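Local coordinates for protein 4-hydroxy-tetrahydrodipicolinate synthase (Methanocaldococcus jannaschii DSM 2661, PDB 2YXG) that probably catalyses the condensation of pyruvate with aspartate beta-semialdehyde to 4-hydroxy-tetrahydrodipicolinate in lysine biosynthesis, working as a tetramer, at residues G4-I9 against R69-A74; P109-L114 against P144-L149. All coordinates share one frame; numbering follows the deposited sequence.

Contact 1. Residues G4-I9 against R69-A74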
loop_
_atom_site.group_PDB
_atom_site.type_symbol
_atom_site.label_atom_id
_atom_site.label_comp_id
_atom_site.label_asym_id
_atom_site.label_seq_id
_atom_site.Cartn_x
_atom_site.Cartn_y
_atom_site.Cartn_z
ATOM N N GLY A 4 -3.550 -29.250 -12.300
ATOM C CA GLY A 4 -4.782 -28.948 -13.038
ATOM C C GLY A 4 -5.731 -28.108 -12.232
ATOM O O GLY A 4 -5.313 -27.376 -11.350
ATOM N N VAL A 5 -7.015 -28.206 -12.528
ATOM C CA VAL A 5 -8.016 -27.254 -12.022
ATOM C C VAL A 5 -8.814 -27.821 -10.873
ATOM O O VAL A 5 -9.399 -28.928 -11.033
ATOM C CB VAL A 5 -9.024 -26.862 -13.138
ATOM C CG1 VAL A 5 -10.215 -26.110 -12.571
ATOM C CG2 VAL A 5 -8.299 -26.096 -14.232
ATOM N N TYR A 6 -8.847 -27.086 -9.749
ATOM C CA TYR A 6 -9.635 -27.467 -8.523
ATOM C C TYR A 6 -10.587 -26.366 -8.115
ATOM O O TYR A 6 -10.180 -25.386 -7.502
ATOM C CB TYR A 6 -8.733 -27.779 -7.322
ATOM C CG TYR A 6 -7.693 -28.847 -7.584
ATOM C CD1 TYR A 6 -7.869 -30.141 -7.099
ATOM C CD2 TYR A 6 -6.497 -28.546 -8.285
ATOM C CE1 TYR A 6 -6.894 -31.139 -7.332
ATOM C CE2 TYR A 6 -5.512 -29.521 -8.503
ATOM C CZ TYR A 6 -5.728 -30.826 -8.041
ATOM O OH TYR A 6 -4.775 -31.806 -8.261
ATOM N N PRO A 7 -11.859 -26.492 -8.473
ATOM C CA PRO A 7 -12.696 -25.358 -8.106
ATOM C C PRO A 7 -12.938 -25.290 -6.629
ATOM O O PRO A 7 -13.059 -26.343 -5.981
ATOM C CB PRO A 7 -14.037 -25.612 -8.822
ATOM C CG PRO A 7 -13.911 -27.069 -9.387
ATOM C CD PRO A 7 -12.542 -27.549 -9.252
ATOM N N ALA A 8 -13.002 -24.054 -6.116
ATOM C CA ALA A 8 -13.339 -23.817 -4.725
ATOM C C ALA A 8 -14.837 -23.688 -4.729
ATOM O O ALA A 8 -15.406 -22.680 -5.204
ATOM C CB ALA A 8 -12.640 -22.541 -4.193
ATOM N N ILE A 9 -15.495 -24.765 -4.315
ATOM C CA ILE A 9 -16.931 -24.832 -4.492
ATOM C C ILE A 9 -17.670 -23.963 -3.514
ATOM O O ILE A 9 -17.227 -23.772 -2.351
ATOM C CB ILE A 9 -17.510 -26.258 -4.448
ATOM C CG1 ILE A 9 -17.211 -26.943 -3.104
ATOM C CG2 ILE A 9 -17.054 -27.028 -5.724
ATOM C CD1 ILE A 9 -18.185 -28.086 -2.752
ATOM N N ARG A 69 -13.653 -40.299 -7.242
ATOM C CA ARG A 69 -13.495 -39.999 -8.674
ATOM C C ARG A 69 -12.456 -38.896 -8.918
ATOM O O ARG A 69 -11.678 -38.960 -9.879
ATOM C CB ARG A 69 -14.808 -39.569 -9.298
ATOM C CG ARG A 69 -15.716 -40.722 -9.679
ATOM C CD ARG A 69 -17.070 -40.193 -10.166
ATOM N NE ARG A 69 -17.791 -39.590 -9.047
ATOM C CZ ARG A 69 -18.819 -38.758 -9.184
ATOM N NH1 ARG A 69 -19.268 -38.430 -10.392
ATOM N NH2 ARG A 69 -19.417 -38.273 -8.102
ATOM N N VAL A 70 -12.468 -37.881 -8.046
ATOM C CA VAL A 70 -11.452 -36.816 -8.090
ATOM C C VAL A 70 -10.925 -36.527 -6.672
ATOM O O VAL A 70 -11.459 -37.044 -5.676
ATOM C CB VAL A 70 -11.969 -35.530 -8.813
ATOM C CG1 VAL A 70 -12.410 -35.854 -10.209
ATOM C CG2 VAL A 70 -13.091 -34.878 -8.045
ATOM N N GLN A 71 -9.859 -35.740 -6.569
ATOM C CA GLN A 71 -9.308 -35.436 -5.243
ATOM C C GLN A 71 -10.241 -34.534 -4.488
ATOM O O GLN A 71 -10.915 -33.685 -5.070
ATOM C CB GLN A 71 -7.923 -34.821 -5.355
ATOM C CG GLN A 71 -6.949 -35.705 -6.164
ATOM C CD GLN A 71 -5.859 -34.878 -6.785
ATOM O OE1 GLN A 71 -5.920 -34.529 -7.968
ATOM N NE2 GLN A 71 -4.868 -34.518 -5.983
ATOM N N VAL A 72 -10.321 -34.756 -3.192
ATOM C CA VAL A 72 -11.110 -33.915 -2.300
ATOM C C VAL A 72 -10.175 -33.208 -1.340
ATOM O O VAL A 72 -9.464 -33.834 -0.570
ATOM C CB VAL A 72 -12.239 -34.700 -1.528
ATOM C CG1 VAL A 72 -12.931 -33.787 -0.533
ATOM C CG2 VAL A 72 -13.225 -35.315 -2.525
ATOM N N ILE A 73 -10.166 -31.894 -1.418
ATOM C CA ILE A 73 -9.325 -31.102 -0.569
ATOM C C ILE A 73 -10.268 -30.389 0.370
ATOM O O ILE A 73 -11.183 -29.646 -0.072
ATOM C CB ILE A 73 -8.544 -30.074 -1.378
ATOM C CG1 ILE A 73 -7.822 -30.772 -2.537
ATOM C CG2 ILE A 73 -7.605 -29.186 -0.460
ATOM C CD1 ILE A 73 -7.132 -29.815 -3.461
ATOM N N ALA A 74 -10.057 -30.600 1.659
ATOM C CA ALA A 74 -10.973 -30.054 2.676
ATOM C C ALA A 74 -10.378 -28.796 3.286
ATOM O O ALA A 74 -9.224 -28.794 3.741
ATOM C CB ALA A 74 -11.239 -31.099 3.737
#

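Contact 2. Residues P109-L114 against P144-L149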
loop_
_atom_site.group_PDB
_atom_site.type_symbol
_atom_site.label_atom_id
_atom_site.label_comp_id
_atom_site.label_asym_id
_atom_site.label_seq_id
_atom_site.Cartn_x
_atom_site.Cartn_y
_atom_site.Cartn_z
ATOM N N PRO A 109 0.066 -13.348 12.983
ATOM C CA PRO A 109 1.268 -13.969 13.553
ATOM C C PRO A 109 2.480 -13.625 12.711
ATOM O O PRO A 109 2.350 -13.195 11.558
ATOM C CB PRO A 109 0.963 -15.461 13.490
ATOM C CG PRO A 109 -0.018 -15.591 12.459
ATOM C CD PRO A 109 -0.897 -14.353 12.522
ATOM N N THR A 110 3.639 -13.718 13.342
ATOM C CA THR A 110 4.960 -13.558 12.715
ATOM C C THR A 110 5.266 -14.791 11.842
ATOM O O THR A 110 4.595 -15.828 11.947
ATOM C CB THR A 110 6.017 -13.518 13.853
ATOM O OG1 THR A 110 6.020 -14.793 14.516
ATOM C CG2 THR A 110 5.667 -12.390 14.905
ATOM N N GLN A 111 6.283 -14.703 10.999
ATOM C CA GLN A 111 6.742 -15.882 10.225
ATOM C C GLN A 111 6.947 -17.156 11.047
ATOM O O GLN A 111 6.553 -18.249 10.625
ATOM C CB GLN A 111 8.006 -15.544 9.419
ATOM C CG GLN A 111 7.730 -14.472 8.381
ATOM C CD GLN A 111 6.647 -14.894 7.346
ATOM O OE1 GLN A 111 6.698 -15.970 6.792
ATOM N NE2 GLN A 111 5.672 -14.040 7.120
ATOM N N GLU A 112 7.541 -17.008 12.230
ATOM C CA GLU A 112 7.854 -18.135 13.122
ATOM C C GLU A 112 6.547 -18.677 13.699
ATOM O O GLU A 112 6.352 -19.907 13.836
ATOM C CB GLU A 112 8.849 -17.654 14.208
ATOM C CG GLU A 112 9.370 -18.723 15.186
ATOM C CD GLU A 112 9.885 -20.026 14.505
ATOM O OE1 GLU A 112 10.508 -19.983 13.390
ATOM O OE2 GLU A 112 9.654 -21.099 15.112
ATOM N N GLY A 113 5.631 -17.748 13.999
ATOM C CA GLY A 113 4.264 -18.122 14.440
ATOM C C GLY A 113 3.544 -18.925 13.373
ATOM O O GLY A 113 2.948 -19.958 13.651
ATOM N N LEU A 114 3.645 -18.466 12.139
ATOM C CA LEU A 114 3.161 -19.259 10.988
ATOM C C LEU A 114 3.799 -20.622 10.865
ATOM O O LEU A 114 3.098 -21.586 10.625
ATOM C CB LEU A 114 3.334 -18.494 9.657
ATOM C CG LEU A 114 2.514 -17.201 9.465
ATOM C CD1 LEU A 114 2.943 -16.454 8.186
ATOM C CD2 LEU A 114 1.000 -17.523 9.408
ATOM N N PRO A 144 8.396 -17.093 1.198
ATOM C CA PRO A 144 8.998 -18.319 0.640
ATOM C C PRO A 144 10.059 -18.945 1.586
ATOM O O PRO A 144 10.158 -20.176 1.652
ATOM C CB PRO A 144 9.570 -17.862 -0.733
ATOM C CG PRO A 144 8.728 -16.589 -1.087
ATOM C CD PRO A 144 8.520 -15.928 0.292
ATOM N N LYS A 145 10.776 -18.146 2.390
ATOM C CA LYS A 145 11.746 -18.753 3.321
ATOM C C LYS A 145 11.052 -19.633 4.344
ATOM O O LYS A 145 11.594 -20.659 4.730
ATOM C CB LYS A 145 12.654 -17.724 4.037
ATOM C CG LYS A 145 11.946 -16.782 5.066
ATOM C CD LYS A 145 13.021 -15.873 5.780
ATOM C CE LYS A 145 12.384 -14.857 6.782
ATOM N NZ LYS A 145 13.361 -13.841 7.391
ATOM N N THR A 146 9.860 -19.202 4.770
ATOM C CA THR A 146 9.063 -19.896 5.734
ATOM C C THR A 146 8.463 -21.142 5.131
ATOM O O THR A 146 8.530 -22.188 5.746
ATOM C CB THR A 146 8.009 -18.998 6.372
ATOM O OG1 THR A 146 8.652 -17.809 6.844
ATOM C CG2 THR A 146 7.318 -19.694 7.552
ATOM N N VAL A 147 7.903 -21.053 3.925
ATOM C CA VAL A 147 7.493 -22.257 3.198
ATOM C C VAL A 147 8.610 -23.307 3.042
ATOM O O VAL A 147 8.347 -24.517 3.159
ATOM C CB VAL A 147 6.968 -21.931 1.823
ATOM C CG1 VAL A 147 6.633 -23.219 1.053
ATOM C CG2 VAL A 147 5.765 -20.950 1.919
ATOM N N LYS A 148 9.832 -22.853 2.732
ATOM C CA LYS A 148 10.975 -23.748 2.513
ATOM C C LYS A 148 11.337 -24.550 3.780
ATOM O O LYS A 148 11.511 -25.769 3.699
ATOM C CB LYS A 148 12.162 -22.974 1.938
ATOM C CG LYS A 148 13.494 -23.796 1.735
ATOM C CD LYS A 148 14.553 -22.820 1.226
ATOM C CE LYS A 148 15.741 -23.547 0.566
ATOM N NZ LYS A 148 16.657 -24.078 1.602
ATOM N N LEU A 149 11.389 -23.877 4.948
ATOM C CA LEU A 149 11.546 -24.560 6.271
ATOM C C LEU A 149 10.458 -25.588 6.517
ATOM O O LEU A 149 10.754 -26.736 6.848
ATOM C CB LEU A 149 11.595 -23.563 7.447
ATOM C CG LEU A 149 12.765 -22.558 7.376
ATOM C CD1 LEU A 149 12.614 -21.416 8.393
ATOM C CD2 LEU A 149 14.166 -23.233 7.471
#

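Contact 1. Residues G4-I9 against R69-A74
Tyr6 meets Gln71 and Ile73 across the interior of the barrel, and these three side chains make up the whole contact. The strands themselves stay apart, with Tyr6 CA still 8.6 Å from Gln71 CA, so the gap is bridged by side chains alone. The apolar part is Ile73 against the phenol ring: Ile73 CD1 comes obliquely to Tyr6 CD1 at 3.7 Å, and the two side chains cross at about a right angle. With CD1 anti to CA about the CB-CG1 bond (chi2 175°), the extended isoleucine chain carries its terminal methyl group to the ring.

The polar part lies at the hydroxyl end. The amide of Gln71 approaches the edge of the ring, its CD in the ring plane, and is itself turned steeply, the two planes standing 78° apart. Tyr6 OH lies 3.0 Å from Gln71 OE1, but the amide is probably modelled the wrong way round, and this distance alone does not fix the bonding. The firmer partner of the hydroxyl is Lys3 N, hydrogen-bonded to it from just before the strand, which ties the ring's far end back to its own chain.

Strands 4-7 and 71-75 are the first and third of the TIM barrel, and strand 37-40 comes between them: its Val39 touches both Tyr6 and Ile73. On the other flank, the backbone of Tyr6 is hydrogen-bonded to Val200 and Ser202 of strand 199-202. Outside the barrel, Val72 packs on helix 52-66 and Pro7 on helix 20-32.

Contact 2. Residues P109-L114 against P144-L149
Gln111 and Thr146 bring the beginnings of helices 111-124 and 144-153 closest together, Gln111 CA and Thr146 CA lying 6.5 Å apart. A single hydrogen bond joins the pair. Thr146 OG1 donates to Gln111 OE1 over 2.7 Å, meeting a lone pair in the carbonyl plane at a C=O...donor angle of 129°. The glutamine is folded to receive it: a bend at chi2 (-60°) curls the amide back, and Gln111 CB also lies 3.5 Å from Thr146 OG1. The methyl group of the threonine turns to the backbone instead, Thr146 CG2 resting 3.5 Å from Gln111 O.

Gln111 begins a helix that is capped in its own right, since Thr110, at the N-cap, accepts from Gly113 N through OG1 at 3.0 Å. Thr110 also packs on Glu244 of a second subunit. Arg115, one turn further along the same helix, packs on Thr146 and Leu149.

Both ends of the Gln111 amide are occupied: OE1 also accepts from Glu143 N, just ahead of helix 144-153, while NE2 donates to Asn141 O. With an alanine here, the Thr146 hydroxyl and the Glu143 amide would probably lose their acceptor, and Asn141 O this donor. Three bonds to one neutral amide thus fix its rotation and link the start of helix 111-124 to helix 144-153 and to the residues leading into it.

Contact 1 belongs to the core and contact 2 to the outer shell: their centres lie 26 Å apart and their nearest atoms about 16 Å. The first relates two strands of the barrel, the second two helices on its outside, 111-124 and 144-153, so they share no element. Chemistry follows place. Within the barrel an aromatic ring takes hydrocarbon beside it and an amide at its rim, near Ile201, a predicted pyruvate-binding residue. At the partly exposed helix starts, away from the annotated sites, directional hydrogen bonding does the joining, next to residues that pack on another subunit. The areas buried are nonetheless almost equal, 148 and 150 Å².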